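Local coordinates for pentatricopeptide repeat-containing protein 10, chloroplastic (Zea mays, PDB 4M59) that binds two similar intergenic RNA sites, in the chloroplast atpH 5'-UTR and psaJ 3'-UTR, and stabilises mRNA as a barrier to decay, at residues V112-A115 with L116-G120; E127-A130 with E131-R134. The protein carries 4 engineered substitutions. All blocks are in the same frame, centred on the assembly; numbering follows the deposited sequence.

Contact 1. Residues V112-A115 with L116-G120; sequences VLHA and LSRAG. With nucleotides of chain D.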
loop_
_atom_site.group_PDB
_atom_site.type_symbol
_atom_site.label_atom_id
_atom_site.label_comp_id
_atom_site.label_asym_id
_atom_site.label_seq_id
_atom_site.Cartn_x
_atom_site.Cartn_y
_atom_site.Cartn_z
ATOM N N VAL A 112 15.111 31.397 10.315
ATOM C CA VAL A 112 14.513 30.896 11.532
ATOM C C VAL A 112 13.016 30.937 11.423
ATOM O O VAL A 112 12.322 30.043 11.866
ATOM C CB VAL A 112 14.957 31.752 12.707
ATOM C CG1 VAL A 112 14.263 31.339 13.966
ATOM C CG2 VAL A 112 16.435 31.646 12.871
ATOM N N LEU A 113 12.520 32.001 10.825
ATOM C CA LEU A 113 11.103 32.174 10.619
ATOM C C LEU A 113 10.553 31.035 9.817
ATOM O O LEU A 113 9.494 30.517 10.111
ATOM C CB LEU A 113 10.859 33.466 9.864
ATOM C CG LEU A 113 10.732 34.708 10.719
ATOM C CD1 LEU A 113 10.584 35.890 9.840
ATOM C CD2 LEU A 113 9.530 34.566 11.573
ATOM N N HIS A 114 11.285 30.649 8.796
ATOM C CA HIS A 114 10.853 29.568 7.964
ATOM C C HIS A 114 10.911 28.289 8.747
ATOM O O HIS A 114 10.111 27.400 8.546
ATOM C CB HIS A 114 11.744 29.455 6.753
ATOM C CG HIS A 114 11.473 28.248 5.928
ATOM N ND1 HIS A 114 12.444 27.327 5.619
ATOM C CD2 HIS A 114 10.330 27.805 5.356
ATOM C CE1 HIS A 114 11.915 26.368 4.888
ATOM N NE2 HIS A 114 10.636 26.634 4.712
ATOM N N ALA A 115 11.872 28.212 9.653
ATOM C CA ALA A 115 12.022 27.037 10.483
ATOM C C ALA A 115 10.889 26.935 11.474
ATOM O O ALA A 115 10.451 25.852 11.815
ATOM C CB ALA A 115 13.336 27.084 11.204
ATOM N N LEU A 116 10.413 28.077 11.937
ATOM C CA LEU A 116 9.292 28.109 12.848
ATOM C C LEU A 116 8.013 27.823 12.114
ATOM O O LEU A 116 7.038 27.382 12.698
ATOM C CB LEU A 116 9.189 29.471 13.498
ATOM C CG LEU A 116 10.263 29.819 14.503
ATOM C CD1 LEU A 116 10.015 31.202 14.995
ATOM C CD2 LEU A 116 10.151 28.851 15.615
ATOM N N SER A 117 8.016 28.094 10.826
ATOM C CA SER A 117 6.839 27.917 10.018
ATOM C C SER A 117 6.672 26.457 9.696
ATOM O O SER A 117 5.568 25.973 9.528
ATOM C CB SER A 117 6.971 28.731 8.736
ATOM O OG SER A 117 5.757 28.777 8.025
ATOM N N ARG A 118 7.797 25.753 9.592
ATOM C CA ARG A 118 7.797 24.350 9.196
ATOM C C ARG A 118 7.482 23.423 10.363
ATOM O O ARG A 118 7.509 22.204 10.215
ATOM C CB ARG A 118 9.148 23.973 8.590
ATOM C CG ARG A 118 9.247 24.216 7.096
ATOM C CD ARG A 118 9.799 23.000 6.376
ATOM N NE ARG A 118 8.965 22.614 5.242
ATOM C CZ ARG A 118 8.469 21.393 5.062
ATOM N NH1 ARG A 118 7.721 21.131 4.000
ATOM N NH2 ARG A 118 8.721 20.439 5.945
ATOM N N ALA A 119 7.183 24.001 11.519
ATOM C CA ALA A 119 6.907 23.206 12.690
ATOM C C ALA A 119 5.543 23.577 13.215
ATOM O O ALA A 119 5.095 23.076 14.234
ATOM C CB ALA A 119 7.953 23.452 13.713
ATOM N N GLY A 120 4.886 24.472 12.500
ATOM C CA GLY A 120 3.550 24.885 12.847
ATOM C C GLY A 120 3.592 25.898 13.942
ATOM O O GLY A 120 2.575 26.276 14.489
ATOM P P U D 2 14.301 27.665 1.173
ATOM O OP1 U D 2 13.779 26.324 1.545
ATOM O OP2 U D 2 14.983 27.848 -0.130
ATOM O "O5'" U D 2 13.082 28.689 1.246
ATOM C "C5'" U D 2 12.338 28.861 2.445
ATOM C "C4'" U D 2 11.109 29.700 2.207
ATOM O "O4'" U D 2 11.494 31.008 1.714
ATOM C "C3'" U D 2 10.153 29.172 1.147
ATOM O "O3'" U D 2 9.295 28.162 1.652
ATOM C "C2'" U D 2 9.432 30.432 0.676
ATOM O "O2'" U D 2 8.387 30.782 1.572
ATOM C "C1'" U D 2 10.540 31.482 0.787
ATOM N N1 U D 2 11.224 31.737 -0.504
ATOM C C2 U D 2 10.815 32.821 -1.262
ATOM O O2 U D 2 9.915 33.569 -0.924
ATOM N N3 U D 2 11.494 33.005 -2.444
ATOM C C4 U D 2 12.524 32.231 -2.931
ATOM O O4 U D 2 13.042 32.514 -4.010
ATOM C C5 U D 2 12.892 31.134 -2.095
ATOM C C6 U D 2 12.251 30.931 -0.939
#

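Contact 2. Residues E127-A130 with E131-R134; sequences ELFA and ELRR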
loop_
_atom_site.group_PDB
_atom_site.type_symbol
_atom_site.label_atom_id
_atom_site.label_comp_id
_atom_site.label_asym_id
_atom_site.label_seq_id
_atom_site.Cartn_x
_atom_site.Cartn_y
_atom_site.Cartn_z
ATOM N N GLU A 127 5.835 36.575 16.398
ATOM C CA GLU A 127 6.426 37.263 17.534
ATOM C C GLU A 127 7.897 37.572 17.287
ATOM O O GLU A 127 8.438 38.537 17.821
ATOM C CB GLU A 127 6.264 36.432 18.808
ATOM C CG GLU A 127 4.836 36.374 19.323
ATOM C CD GLU A 127 4.648 35.330 20.401
ATOM O OE1 GLU A 127 5.577 34.530 20.628
ATOM O OE2 GLU A 127 3.567 35.311 21.025
ATOM N N LEU A 128 8.541 36.747 16.465
ATOM C CA LEU A 128 9.933 36.967 16.107
ATOM C C LEU A 128 10.032 38.020 15.017
ATOM O O LEU A 128 10.971 38.812 14.986
ATOM C CB LEU A 128 10.583 35.665 15.643
ATOM C CG LEU A 128 12.054 35.775 15.248
ATOM C CD1 LEU A 128 12.930 35.937 16.481
ATOM C CD2 LEU A 128 12.490 34.571 14.428
ATOM N N PHE A 129 9.054 38.022 14.119
ATOM C CA PHE A 129 8.980 39.011 13.082
ATOM C C PHE A 129 8.811 40.355 13.741
ATOM O O PHE A 129 9.438 41.323 13.351
ATOM C CB PHE A 129 7.785 38.697 12.196
ATOM C CG PHE A 129 7.724 39.499 10.945
ATOM C CD1 PHE A 129 8.777 39.531 10.075
ATOM C CD2 PHE A 129 6.599 40.205 10.629
ATOM C CE1 PHE A 129 8.715 40.261 8.947
ATOM C CE2 PHE A 129 6.541 40.929 9.497
ATOM C CZ PHE A 129 7.597 40.959 8.659
ATOM N N ALA A 130 7.946 40.413 14.748
ATOM C CA ALA A 130 7.691 41.653 15.469
ATOM C C ALA A 130 8.971 42.190 16.097
ATOM O O ALA A 130 9.230 43.391 16.070
ATOM C CB ALA A 130 6.626 41.438 16.529
ATOM N N GLU A 131 9.770 41.290 16.656
ATOM C CA GLU A 131 11.042 41.661 17.260
ATOM C C GLU A 131 12.024 42.107 16.186
ATOM O O GLU A 131 12.707 43.118 16.335
ATOM C CB GLU A 131 11.624 40.481 18.038
ATOM C CG GLU A 131 12.164 40.845 19.411
ATOM C CD GLU A 131 12.672 39.634 20.172
ATOM O OE1 GLU A 131 12.762 39.708 21.414
ATOM O OE2 GLU A 131 12.979 38.611 19.527
ATOM N N LEU A 132 12.088 41.342 15.103
ATOM C CA LEU A 132 12.994 41.637 14.002
ATOM C C LEU A 132 12.812 43.062 13.494
ATOM O O LEU A 132 13.778 43.721 13.114
ATOM C CB LEU A 132 12.781 40.643 12.859
ATOM C CG LEU A 132 13.202 41.095 11.462
ATOM C CD1 LEU A 132 13.362 39.895 10.546
ATOM C CD2 LEU A 132 12.192 42.074 10.888
ATOM N N ARG A 133 11.569 43.533 13.489
ATOM C CA ARG A 133 11.274 44.875 13.003
ATOM C C ARG A 133 11.147 45.852 14.161
ATOM O O ARG A 133 10.761 47.004 13.974
ATOM C CB ARG A 133 10.004 44.874 12.155
ATOM C CG ARG A 133 8.716 44.817 12.954
ATOM C CD ARG A 133 7.546 44.398 12.079
ATOM N NE ARG A 133 7.673 44.906 10.717
ATOM C CZ ARG A 133 6.683 44.928 9.831
ATOM N NH1 ARG A 133 5.487 44.465 10.163
ATOM N NH2 ARG A 133 6.892 45.411 8.615
ATOM N N ARG A 134 11.476 45.386 15.360
ATOM C CA ARG A 134 11.480 46.243 16.523
ATOM C C ARG A 134 12.905 46.617 16.752
ATOM O O ARG A 134 13.216 47.489 17.538
ATOM C CB ARG A 134 10.956 45.480 17.714
ATOM C CG ARG A 134 10.653 46.319 18.901
ATOM C CD ARG A 134 9.643 45.620 19.750
ATOM N NE ARG A 134 9.969 44.209 19.903
ATOM C CZ ARG A 134 9.059 43.248 19.959
ATOM N NH1 ARG A 134 7.777 43.545 19.867
ATOM N NH2 ARG A 134 9.433 41.997 20.095
#

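Contact 1. Residues V112-A115 with L116-G120
Leu116, His114 and Ala115 bury the most surface where helix 106-117 makes its last turn. Leu116 N donates to Val112 O at 2.7 Å, with an N-H...O angle of 144°. The Leu116 side chain folds back over this bond and brings CG within 3.4 Å of the same Val112 O. Beyond Leu116 the helix frays: the bonds from Ser117 N to Leu113 O and from Arg118 N to His114 O are weak, and the Ala119 methyl packs loosely on Ala115 O. His114 swings its imidazole to the side opposite its own backbone N (chi1 172°), alongside Arg118, whose CG approaches His114 NE2 obliquely at 3.7 Å. The bent Arg118 chain then turns the guanidinium so that His114 NE2 lies at the guanidinium edge, near its plane, with ring and guanidinium planes 62° apart; Arg118 and the RNA phosphate would probably act in opposite directions on the imidazole. One face of the imidazole receives U2 of chain D: C5' sits over the ring centre, 3.4 Å above its plane, as in a CH-pi contact with the ribose. Replacing His114 by an alanine would probably leave C5' of U2 without the ring it rests on and free the aliphatic part of Arg118 to turn. At the loop end, Arg365 of the second subunit packs on Ser117 and Arg118, and Ala119 makes backbone hydrogen bonds to that subunit. Within its own chain this turn is wedged among three helices: Leu116 meets Cys90 and Leu93 of helix 86-95 and Arg124 of helix 122-132, while Leu113 and Ser117 pack on helix 141-151.

Contact 2. Residues E127-A130 with E131-R134
Phe129 and Arg133, together with Ala130 and Arg134, close the second helix of a PPR helical hairpin, helix 122-132, in the predicted repeat PPR 2. Three successive backbone bonds carry the helix to its end. Leu132 N to Leu128 O is the shortest, at 2.8 Å and 160°, whereas in the longer bond from Glu131 N to Glu127 O the donor stands well above the carbonyl plane. Arg133 N still reaches Phe129 O at 3.1 Å, but Arg133 itself leaves helical geometry, and Arg134 N bonds to Glu131 O instead. Phe129 carries its ring toward helix 141-151, packing on Pro139, Thr143 and Val147, and Leu132 CD2 comes obliquely to Phe129 CD1 at 4.3 Å. The CG of Arg133 stands between its backbone N and carbonyl carbon (chi1 78°), the tightest of the three staggered positions, and a bend at chi3 turns the guanidinium back past the ring. Phe129 CE2 lies over one guanidinium face, 3.7 Å above its plane and offset toward the rim, with the two planes inclined by 39°. The ring shields this face while NH1 forms a salt bridge with Glu167, which would hold the group in place. Glu131 extends its chain past Leu128, OE2 lying 4.1 Å from Leu128 CD1. Arg134 also curls back along the helix, and Ala130 O sits over the centre of its guanidinium, 3.9 Å above the plane.

In the fold
Contacts 1 and 2 are the closing turns of helices 106-117 and 122-132, which follow each other in the chain; both lie in the predicted repeat PPR 2, as its paired helices, and their centres are 14 Å apart. The two turns touch directly through an apolar seam. Leu128 CD2 meets Val112 CG1 at 3.7 Å and also packs on Leu113 and Leu116, and Phe129 CD1 reaches Leu113 CD1 at 4.1 Å. Their roles toward the RNA differ: contact 1 lies against the ribose of U2 of chain D, whereas the nearest atom of contact 2 is about 8 Å from the nucleic acid. The second helix thus backs the RNA-facing one.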